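Side-chain contacts in DNA replication licensing factor MCM related protein (Thermoplasma acidophilum, PDB 4ME3), which is the N-terminal part of an MCM-family protein that probably binds single-stranded DNA and acts as an ATP-driven replicative helicase: residues Ile71-Gly76 with Leu98-Leu103; Ala143-Ser148 with Asn161-Pro166; Gly152-Glu157 with Ile181-Arg186; Asp222-Leu227 with Leu259-Val264. All coordinates share one frame; numbering follows the deposited sequence.

Contact 1: Ile71-Gly76 with Leu98-Leu103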
# COMPACT_ATOMS: atom_id res chain seq x y z
N ILE A 71 4.24 8.36 1.47
CA ILE A 71 4.27 9.13 2.71
C ILE A 71 2.92 9.76 3.04
O ILE A 71 2.44 9.67 4.17
CB ILE A 71 5.33 10.25 2.64
CG1 ILE A 71 6.74 9.65 2.69
CG2 ILE A 71 5.14 11.24 3.79
CD1 ILE A 71 7.84 10.64 2.37
N TYR A 72 2.30 10.38 2.04
CA TYR A 72 1.02 11.07 2.26
C TYR A 72 -0.13 10.11 2.51
O TYR A 72 -0.99 10.37 3.36
CB TYR A 72 0.72 12.00 1.08
CG TYR A 72 1.41 13.33 1.22
CD1 TYR A 72 2.79 13.44 1.05
CD2 TYR A 72 0.70 14.47 1.54
CE1 TYR A 72 3.43 14.64 1.19
CE2 TYR A 72 1.34 15.69 1.68
CZ TYR A 72 2.70 15.77 1.50
OH TYR A 72 3.35 16.97 1.64
N ILE A 73 -0.16 9.01 1.77
CA ILE A 73 -1.22 8.02 1.95
C ILE A 73 -1.09 7.34 3.31
O ILE A 73 -2.07 7.17 4.03
CB ILE A 73 -1.24 7.00 0.80
CG1 ILE A 73 -1.74 7.67 -0.48
CG2 ILE A 73 -2.11 5.81 1.15
CD1 ILE A 73 -1.54 6.87 -1.75
N ARG A 74 0.13 6.96 3.67
CA ARG A 74 0.36 6.35 4.98
C ARG A 74 -0.11 7.27 6.11
O ARG A 74 -0.73 6.81 7.08
CB ARG A 74 1.84 6.02 5.17
CG ARG A 74 2.15 5.36 6.51
CD ARG A 74 3.64 5.12 6.66
NE ARG A 74 3.99 3.71 6.50
CZ ARG A 74 3.99 2.81 7.49
NH1 ARG A 74 3.65 3.16 8.72
NH2 ARG A 74 4.32 1.56 7.24
N ALA A 75 0.16 8.57 5.98
CA ALA A 75 -0.26 9.53 6.99
C ALA A 75 -1.78 9.55 7.12
O ALA A 75 -2.32 9.59 8.22
CB ALA A 75 0.25 10.92 6.66
N GLY A 76 -2.47 9.52 5.98
CA GLY A 76 -3.92 9.51 5.97
C GLY A 76 -4.46 8.27 6.66
O GLY A 76 -5.42 8.34 7.42
N LEU A 98 -6.13 3.44 2.39
CA LEU A 98 -6.63 4.70 1.87
C LEU A 98 -6.27 4.74 0.40
O LEU A 98 -5.09 4.65 0.04
CB LEU A 98 -5.99 5.87 2.62
CG LEU A 98 -6.43 7.28 2.22
CD1 LEU A 98 -7.93 7.43 2.29
CD2 LEU A 98 -5.75 8.30 3.13
N ARG A 99 -7.28 4.84 -0.45
CA ARG A 99 -7.08 4.82 -1.90
C ARG A 99 -7.57 6.12 -2.53
O ARG A 99 -8.49 6.75 -2.04
CB ARG A 99 -7.81 3.62 -2.51
CG ARG A 99 -7.34 2.29 -1.95
CD ARG A 99 -7.95 1.11 -2.69
NE ARG A 99 -7.50 -0.16 -2.13
CZ ARG A 99 -6.27 -0.64 -2.27
NH1 ARG A 99 -5.35 0.04 -2.95
NH2 ARG A 99 -5.94 -1.80 -1.72
N ILE A 100 -6.92 6.50 -3.62
CA ILE A 100 -7.27 7.71 -4.35
C ILE A 100 -8.01 7.34 -5.62
O ILE A 100 -7.57 6.46 -6.36
CB ILE A 100 -6.01 8.52 -4.72
CG1 ILE A 100 -5.14 8.77 -3.49
CG2 ILE A 100 -6.39 9.84 -5.38
CD1 ILE A 100 -5.86 9.48 -2.36
N LYS A 101 -9.13 8.00 -5.88
CA LYS A 101 -9.88 7.80 -7.11
C LYS A 101 -10.09 9.14 -7.81
O LYS A 101 -9.68 10.19 -7.32
CB LYS A 101 -11.22 7.13 -6.82
CG LYS A 101 -12.14 7.96 -5.94
CD LYS A 101 -13.52 7.33 -5.79
CE LYS A 101 -14.38 8.15 -4.85
NZ LYS A 101 -15.74 7.56 -4.65
N ASP A 102 -10.73 9.09 -8.98
CA ASP A 102 -11.07 10.30 -9.73
C ASP A 102 -9.83 11.08 -10.17
O ASP A 102 -9.78 12.31 -10.08
CB ASP A 102 -12.01 11.19 -8.91
CG ASP A 102 -13.31 10.50 -8.55
OD1 ASP A 102 -13.73 9.56 -9.27
OD2 ASP A 102 -13.93 10.89 -7.54
N LEU A 103 -8.82 10.36 -10.65
CA LEU A 103 -7.59 10.97 -11.13
C LEU A 103 -7.61 11.22 -12.63
O LEU A 103 -6.68 11.82 -13.17
CB LEU A 103 -6.41 10.06 -10.79
CG LEU A 103 -5.96 10.05 -9.33
CD1 LEU A 103 -5.09 8.84 -9.05
CD2 LEU A 103 -5.21 11.34 -9.00
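Ile73 and Leu98 meet where helix 69-84 passes over the beginning of strand 97-101. Ile73 uses both its branches, Leu98 chiefly its CD2. In Ile73 the methyl CG2 lies anti to the backbone N, with chi1 at -71° for the CG1 branch, and comes to 3.4 Å from the carbonyl O of Leu98, while the nearest side-chain carbons, Ile73 CG2 and Leu98 CB, are 4.1 Å apart. In Leu98, CG anti to the backbone N (chi1 -179°) turns the side chain to the helix, where CD2 lies 3.6 Å from Gly76 CA. Gly76, with no side chain, lets that methyl come up to its CA. This is helix-on-sheet packing within the MCM N-terminal domain: strand 97-101 pairs in parallel with strand 46-50, and the segment axes of helix and strand come within 8.5 Å at an angle of 123°. The longer branch of Ile73 reaches to Ile100, with CD1 at 4.4 Å from Ile100 CG1, a looser apolar touch. Two further elements close round the strand residues, Trp21 of helix 14-27 packing on Leu98 and Phe51 and Leu54 of helix 51-57 on Ile100.

Contact 2: Ala143-Ser148 with Asn161-Pro166. With ZN (zinc ion), chain B.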
# COMPACT_ATOMS: atom_id res chain seq x y z
N ALA A 143 3.51 -8.80 11.03
CA ALA A 143 4.17 -10.00 11.53
C ALA A 143 4.30 -10.01 13.04
O ALA A 143 4.81 -9.06 13.64
CB ALA A 143 5.54 -10.13 10.89
N ALA A 144 3.85 -11.10 13.66
CA ALA A 144 3.99 -11.30 15.09
C ALA A 144 5.33 -11.95 15.42
O ALA A 144 5.65 -13.00 14.88
CB ALA A 144 2.85 -12.17 15.62
N PHE A 145 6.10 -11.32 16.31
CA PHE A 145 7.38 -11.87 16.74
C PHE A 145 7.38 -12.12 18.24
O PHE A 145 7.05 -11.23 19.03
CB PHE A 145 8.52 -10.92 16.38
CG PHE A 145 8.83 -10.87 14.91
CD1 PHE A 145 9.69 -11.79 14.34
CD2 PHE A 145 8.27 -9.90 14.10
CE1 PHE A 145 9.98 -11.75 12.99
CE2 PHE A 145 8.56 -9.85 12.75
CZ PHE A 145 9.42 -10.78 12.20
N GLU A 146 7.75 -13.34 18.64
CA GLU A 146 7.76 -13.69 20.06
C GLU A 146 9.15 -13.51 20.66
O GLU A 146 10.14 -14.05 20.16
CB GLU A 146 7.29 -15.13 20.25
CG GLU A 146 7.35 -15.61 21.70
CD GLU A 146 6.81 -17.01 21.88
OE1 GLU A 146 6.30 -17.59 20.90
OE2 GLU A 146 6.89 -17.53 23.01
N CYS A 147 9.21 -12.75 21.75
CA CYS A 147 10.47 -12.47 22.44
C CYS A 147 10.99 -13.70 23.16
O CYS A 147 10.26 -14.36 23.89
CB CYS A 147 10.26 -11.33 23.45
SG CYS A 147 11.71 -10.97 24.47
N SER A 148 12.27 -14.02 22.95
CA SER A 148 12.87 -15.19 23.58
C SER A 148 12.94 -15.06 25.10
O SER A 148 13.07 -16.05 25.81
CB SER A 148 14.27 -15.45 23.01
OG SER A 148 15.11 -14.32 23.17
N ASN A 161 10.13 -7.47 0.33
CA ASN A 161 10.10 -8.89 0.01
C ASN A 161 10.84 -9.72 1.05
O ASN A 161 10.54 -10.89 1.25
CB ASN A 161 10.70 -9.13 -1.38
CG ASN A 161 9.85 -8.54 -2.49
OD1 ASN A 161 8.89 -7.80 -2.23
ND2 ASN A 161 10.19 -8.86 -3.73
N ARG A 162 11.81 -9.09 1.71
CA ARG A 162 12.54 -9.75 2.79
C ARG A 162 11.90 -9.41 4.13
O ARG A 162 11.44 -8.29 4.35
CB ARG A 162 14.01 -9.31 2.79
CG ARG A 162 14.22 -7.84 3.15
CD ARG A 162 15.69 -7.52 3.34
NE ARG A 162 16.44 -7.55 2.09
CZ ARG A 162 17.76 -7.37 2.00
NH1 ARG A 162 18.47 -7.16 3.10
NH2 ARG A 162 18.36 -7.41 0.82
N LEU A 163 11.87 -10.39 5.03
CA LEU A 163 11.25 -10.22 6.34
C LEU A 163 11.96 -9.15 7.17
O LEU A 163 13.17 -9.18 7.33
CB LEU A 163 11.28 -11.55 7.10
CG LEU A 163 10.63 -11.54 8.49
CD1 LEU A 163 9.12 -11.43 8.38
CD2 LEU A 163 11.03 -12.78 9.27
N SER A 164 11.18 -8.21 7.70
CA SER A 164 11.70 -7.20 8.62
C SER A 164 11.49 -7.67 10.06
O SER A 164 10.36 -7.85 10.50
CB SER A 164 11.00 -5.86 8.41
OG SER A 164 11.13 -5.42 7.07
N GLU A 165 12.59 -7.88 10.78
CA GLU A 165 12.52 -8.34 12.16
C GLU A 165 12.64 -7.16 13.12
O GLU A 165 13.18 -6.12 12.76
CB GLU A 165 13.63 -9.35 12.45
CG GLU A 165 13.12 -10.75 12.77
CD GLU A 165 14.03 -11.50 13.72
OE1 GLU A 165 15.12 -10.98 14.06
OE2 GLU A 165 13.65 -12.61 14.15
N PRO A 166 12.12 -7.32 14.35
CA PRO A 166 12.30 -6.27 15.36
C PRO A 166 13.68 -6.32 16.00
O PRO A 166 14.33 -7.37 16.00
CB PRO A 166 11.22 -6.60 16.40
CG PRO A 166 11.00 -8.06 16.26
CD PRO A 166 11.25 -8.41 14.82
ZN ZN B . 10.57 -9.32 25.67
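Phe145 meets the loop residues Leu163 to Pro166 with all six ring carbons, from the end of strand 123-147, close to a metal site. Its CG lies beside the backbone N and anti to the carbonyl carbon (chi1 -72°), which carries the ring out to the loop. Pro166 lies over one face: its CD stands 3.5 Å from the centroid of the Phe145 ring, 15° off the ring normal, a CH-pi contact. At the edge, near the ring plane, Leu163 brings its CD1 to 3.9 Å from Phe145 CZ. Glu165 approaches obliquely through its aliphatic part, CG lying 3.3 Å from Phe145 CE1, and its carboxylate plane is turned 86° from the ring. The carbonyl O of Ser164 is likewise oblique, 3.5 Å from Phe145 CE2. An alanine in place of Phe145 would probably leave Pro166 without its aromatic face and open a gap between strand and loop. Two residues on, Cys147 SG binds the zinc ion at 2.3 Å, with Cys150, Cys169 and Cys172 completing the four-cysteine zinc site. This end of strand 123-147 runs between 153-157 and 183-185, both antiparallel to it; Phe145 also packs on Val156 and Leu185 of these neighbours, and Pro166 on Thr154, Val156 and Phe183.

Contact 3: Gly152-Glu157 with Ile181-Arg186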
# COMPACT_ATOMS: atom_id res chain seq x y z
N GLY A 152 6.62 -12.21 25.01
CA GLY A 152 5.60 -11.28 24.56
C GLY A 152 5.68 -11.11 23.06
O GLY A 152 6.65 -11.52 22.43
N LEU A 153 4.65 -10.49 22.48
CA LEU A 153 4.58 -10.34 21.03
C LEU A 153 4.85 -8.91 20.58
O LEU A 153 4.19 -7.97 21.02
CB LEU A 153 3.21 -10.77 20.52
CG LEU A 153 2.86 -12.25 20.72
CD1 LEU A 153 1.43 -12.51 20.30
CD2 LEU A 153 3.83 -13.13 19.94
N THR A 154 5.82 -8.76 19.69
CA THR A 154 6.09 -7.50 19.02
C THR A 154 5.66 -7.62 17.57
O THR A 154 6.12 -8.51 16.85
CB THR A 154 7.59 -7.16 19.06
OG1 THR A 154 8.00 -6.96 20.42
CG2 THR A 154 7.89 -5.90 18.25
N TYR A 155 4.77 -6.73 17.13
CA TYR A 155 4.31 -6.76 15.76
C TYR A 155 5.10 -5.78 14.90
O TYR A 155 5.37 -4.65 15.31
CB TYR A 155 2.81 -6.44 15.69
CG TYR A 155 1.93 -7.63 16.01
CD1 TYR A 155 1.61 -7.95 17.32
CD2 TYR A 155 1.42 -8.43 14.99
CE1 TYR A 155 0.80 -9.04 17.61
CE2 TYR A 155 0.61 -9.52 15.28
CZ TYR A 155 0.31 -9.82 16.59
OH TYR A 155 -0.49 -10.90 16.88
N VAL A 156 5.49 -6.23 13.71
CA VAL A 156 6.24 -5.38 12.78
C VAL A 156 5.57 -5.41 11.41
O VAL A 156 5.40 -6.48 10.83
CB VAL A 156 7.69 -5.85 12.63
CG1 VAL A 156 8.46 -4.92 11.70
CG2 VAL A 156 8.37 -5.93 13.99
N GLU A 157 5.20 -4.24 10.91
CA GLU A 157 4.62 -4.14 9.58
C GLU A 157 5.66 -4.51 8.53
O GLU A 157 6.82 -4.13 8.63
CB GLU A 157 4.11 -2.72 9.32
CG GLU A 157 3.44 -2.55 7.97
CD GLU A 157 3.04 -1.12 7.69
OE1 GLU A 157 3.16 -0.28 8.60
OE2 GLU A 157 2.60 -0.83 6.55
N ILE A 181 18.93 -11.22 22.85
CA ILE A 181 17.68 -11.96 22.71
C ILE A 181 17.41 -12.22 21.23
O ILE A 181 18.00 -11.57 20.36
CB ILE A 181 16.48 -11.21 23.31
CG1 ILE A 181 16.21 -9.91 22.54
CG2 ILE A 181 16.72 -10.92 24.79
CD1 ILE A 181 14.94 -9.21 22.96
N PHE A 182 16.52 -13.16 20.94
CA PHE A 182 16.12 -13.44 19.57
C PHE A 182 14.60 -13.51 19.44
O PHE A 182 13.90 -13.79 20.41
CB PHE A 182 16.75 -14.75 19.08
CG PHE A 182 16.37 -15.95 19.90
CD1 PHE A 182 15.24 -16.69 19.60
CD2 PHE A 182 17.15 -16.35 20.98
CE1 PHE A 182 14.89 -17.79 20.35
CE2 PHE A 182 16.81 -17.45 21.73
CZ PHE A 182 15.68 -18.18 21.42
N PHE A 183 14.11 -13.24 18.24
CA PHE A 183 12.67 -13.20 17.99
C PHE A 183 12.22 -14.36 17.11
O PHE A 183 12.86 -14.69 16.11
CB PHE A 183 12.28 -11.87 17.35
CG PHE A 183 12.42 -10.69 18.27
CD1 PHE A 183 11.43 -10.39 19.18
CD2 PHE A 183 13.55 -9.89 18.22
CE1 PHE A 183 11.56 -9.30 20.03
CE2 PHE A 183 13.68 -8.80 19.06
CZ PHE A 183 12.68 -8.51 19.97
N LYS A 184 11.10 -14.98 17.49
CA LYS A 184 10.53 -16.09 16.74
C LYS A 184 9.26 -15.65 16.03
O LYS A 184 8.29 -15.26 16.67
CB LYS A 184 10.21 -17.25 17.69
CG LYS A 184 9.61 -18.47 17.01
CD LYS A 184 9.35 -19.59 18.00
CE LYS A 184 8.10 -19.34 18.83
NZ LYS A 184 7.85 -20.41 19.84
N LEU A 185 9.27 -15.72 14.70
CA LEU A 185 8.10 -15.38 13.90
C LEU A 185 6.95 -16.34 14.21
O LEU A 185 7.14 -17.56 14.25
CB LEU A 185 8.44 -15.41 12.41
CG LEU A 185 7.32 -15.04 11.42
CD1 LEU A 185 6.91 -13.59 11.57
CD2 LEU A 185 7.76 -15.33 10.00
N ARG A 186 5.76 -15.78 14.41
CA ARG A 186 4.57 -16.57 14.71
C ARG A 186 3.51 -16.33 13.63
O ARG A 186 2.63 -15.48 13.80
CB ARG A 186 4.00 -16.18 16.07
CG ARG A 186 4.99 -16.32 17.21
CD ARG A 186 5.28 -17.78 17.52
NE ARG A 186 4.06 -18.52 17.81
CZ ARG A 186 3.41 -18.48 18.96
NH1 ARG A 186 3.85 -17.72 19.96
NH2 ARG A 186 2.30 -19.19 19.13
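Thr154 and Phe183 point at each other, and the end of Leu153 comes near Arg186, beside the four-cysteine (CxxC) zinc-binding site in the MCM OB domain of this N-terminal fragment. Here strands 153-157 and 183-185 are not bonded to each other: each pairs antiparallel with strand 123-147, which runs between them in the large mixed sheet. The backbones accordingly stay far apart, the nearest CA atoms, those of Thr154 and Phe183, being 8.8 Å from each other, and side chains have to bridge the distance.

One loose van der Waals approach is aliphatic. Leu153 CD2 lies 4.4 Å from CG of Arg186, so the leucine meets the aliphatic base of the arginine and leaves its charged end to another partner. That end, NH1, forms a salt bridge with Glu146 on the middle strand. The arginine is curled, with chi1, chi2 and chi3 at -57°, -70° and -56°.

Polar atoms are satisfied from outside the pair. Thr154 OG1 hydrogen-bonds with the backbone N of Asp170, in the loop that carries the zinc ligands Cys169 and Cys172, while Leu153 O has a weak bond to His171. Backbone bonds tie Thr154 to Phe145, and Lys184 to Glu146, on the intervening strand.

The other van der Waals approach, equally loose, is the one nearest the metal. At its nearest side-chain atom Phe183 lies about 6 Å from the zinc ion, and about 4 Å from the nearest side-chain atoms of Cys147 and Cys169; its CE1 comes obliquely to 4.3 Å from Thr154 OG1.

Contact 4: Asp222-Leu227 with Leu259-Val264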
# COMPACT_ATOMS: atom_id res chain seq x y z
N ASP A 222 -4.61 -7.08 -1.37
CA ASP A 222 -5.78 -7.04 -0.52
C ASP A 222 -7.07 -6.97 -1.35
O ASP A 222 -7.34 -7.88 -2.14
CB ASP A 222 -5.65 -5.87 0.47
CG ASP A 222 -6.49 -6.06 1.72
OD1 ASP A 222 -7.14 -7.12 1.86
OD2 ASP A 222 -6.49 -5.15 2.58
N ASP A 223 -7.86 -5.91 -1.17
CA ASP A 223 -9.14 -5.79 -1.85
C ASP A 223 -9.03 -5.68 -3.37
O ASP A 223 -10.02 -5.86 -4.08
CB ASP A 223 -9.93 -4.59 -1.31
CG ASP A 223 -9.07 -3.34 -1.18
OD1 ASP A 223 -7.99 -3.42 -0.57
OD2 ASP A 223 -9.49 -2.27 -1.68
N LEU A 224 -7.83 -5.39 -3.87
CA LEU A 224 -7.62 -5.26 -5.31
C LEU A 224 -7.14 -6.56 -5.96
O LEU A 224 -7.14 -6.67 -7.18
CB LEU A 224 -6.63 -4.13 -5.60
CG LEU A 224 -7.09 -2.73 -5.19
CD1 LEU A 224 -6.09 -1.68 -5.65
CD2 LEU A 224 -8.48 -2.43 -5.75
N ALA A 225 -6.73 -7.54 -5.16
CA ALA A 225 -6.28 -8.81 -5.71
C ALA A 225 -7.45 -9.65 -6.22
O ALA A 225 -8.54 -9.61 -5.64
CB ALA A 225 -5.49 -9.59 -4.67
N GLY A 226 -7.23 -10.39 -7.30
CA GLY A 226 -8.22 -11.31 -7.82
C GLY A 226 -9.29 -10.66 -8.67
O GLY A 226 -10.37 -11.22 -8.83
N LEU A 227 -9.00 -9.49 -9.22
CA LEU A 227 -9.98 -8.74 -10.00
C LEU A 227 -9.69 -8.74 -11.50
O LEU A 227 -10.60 -8.55 -12.31
CB LEU A 227 -10.04 -7.29 -9.52
CG LEU A 227 -10.52 -7.06 -8.08
CD1 LEU A 227 -10.51 -5.57 -7.75
CD2 LEU A 227 -11.90 -7.64 -7.87
N LEU A 259 4.24 -1.36 -11.30
CA LEU A 259 3.27 -0.45 -10.72
C LEU A 259 2.58 -1.08 -9.53
O LEU A 259 2.05 -2.18 -9.63
CB LEU A 259 2.24 -0.05 -11.77
CG LEU A 259 1.38 1.18 -11.45
CD1 LEU A 259 2.22 2.45 -11.50
CD2 LEU A 259 0.22 1.27 -12.43
N TYR A 260 2.61 -0.38 -8.40
CA TYR A 260 1.87 -0.79 -7.22
C TYR A 260 0.48 -0.15 -7.25
O TYR A 260 0.34 1.06 -7.11
CB TYR A 260 2.60 -0.38 -5.94
CG TYR A 260 1.87 -0.81 -4.70
CD1 TYR A 260 2.02 -2.09 -4.18
CD2 TYR A 260 1.02 0.07 -4.04
CE1 TYR A 260 1.35 -2.48 -3.05
CE2 TYR A 260 0.34 -0.32 -2.90
CZ TYR A 260 0.51 -1.60 -2.41
OH TYR A 260 -0.16 -2.00 -1.28
N ALA A 261 -0.54 -0.98 -7.43
CA ALA A 261 -1.89 -0.48 -7.69
C ALA A 261 -2.51 0.21 -6.48
O ALA A 261 -2.51 -0.33 -5.37
CB ALA A 261 -2.78 -1.62 -8.16
N ILE A 262 -3.05 1.40 -6.71
CA ILE A 262 -3.82 2.12 -5.70
C ILE A 262 -5.30 2.11 -6.05
O ILE A 262 -6.16 2.08 -5.17
CB ILE A 262 -3.34 3.58 -5.56
CG1 ILE A 262 -1.90 3.62 -5.05
CG2 ILE A 262 -4.25 4.36 -4.64
CD1 ILE A 262 -1.71 3.02 -3.67
N ASN A 263 -5.60 2.14 -7.35
CA ASN A 263 -6.97 2.15 -7.85
C ASN A 263 -7.01 1.47 -9.22
O ASN A 263 -6.08 1.63 -10.02
CB ASN A 263 -7.48 3.59 -7.95
CG ASN A 263 -8.96 3.67 -8.28
OD1 ASN A 263 -9.78 2.94 -7.72
ND2 ASN A 263 -9.31 4.57 -9.19
N VAL A 264 -8.07 0.72 -9.47
CA VAL A 264 -8.20 -0.03 -10.72
C VAL A 264 -9.58 0.17 -11.33
O VAL A 264 -10.59 0.13 -10.62
CB VAL A 264 -7.97 -1.55 -10.49
CG1 VAL A 264 -8.37 -2.35 -11.71
CG2 VAL A 264 -6.52 -1.82 -10.11
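Leu224, in a short 3-10 turn at 223-224, faces a corner at Ile262 where strand 250-261 gives way to strand 263-267, the CA atoms of Leu224 and Val264 lying 7.5 Å apart.

One methyl, Leu224 CD1, makes all the close approaches. With CG beside its backbone N (chi1 -64°) and the chain then extended (chi2 -175°), Leu224 pushes CD1 into the bend. Two carbonyls meet it there: Leu224 CD1 is 3.8 Å from the O of Ala261 and equally far from the O of Ile262. On the apolar side the same CD1 lies 4.2 Å from Ala261 CB and a looser 4.5 Å from Val264 CG2. Ala261 and Val264 also pack on Val236 of strand 233-247. The bend itself is a classic beta bulge, Ile262 and Asn263 both facing Asp237 of that strand, and Asp237 also takes a hydrogen bond from the side-chain amide of Asn263.

Strand 97-101 lies alongside, where Arg99 packs on Leu224 and forms a salt bridge with Asp223. Across the two segments, then, the contact is a methyl packed against two backbone carbonyls and two apolar side chains. Having no polar atom to offer, that methyl fits the bend by shape alone, and the carbonyl O of Ile262 takes its hydrogen bond from Arg99 instead.

Contacts 1 and 4 are buried and near the middle of the chain, whereas contacts 2 and 3 are partly buried and lie out at the zinc end. The inner pair both rest on small apolar groups fitted against backbone, and they are joined through Arg99. The outer pair centre on strand 123-147, which contact 2 holds and contact 3 flanks, and lie only 5 Å apart between centres; contact 2 is dominated by an aromatic ring, contact 3 by sparse touches spanning the middle strand, and an ion pair runs between them. A salt bridge from Arg74 to Glu157 links contact 1 to contact 3.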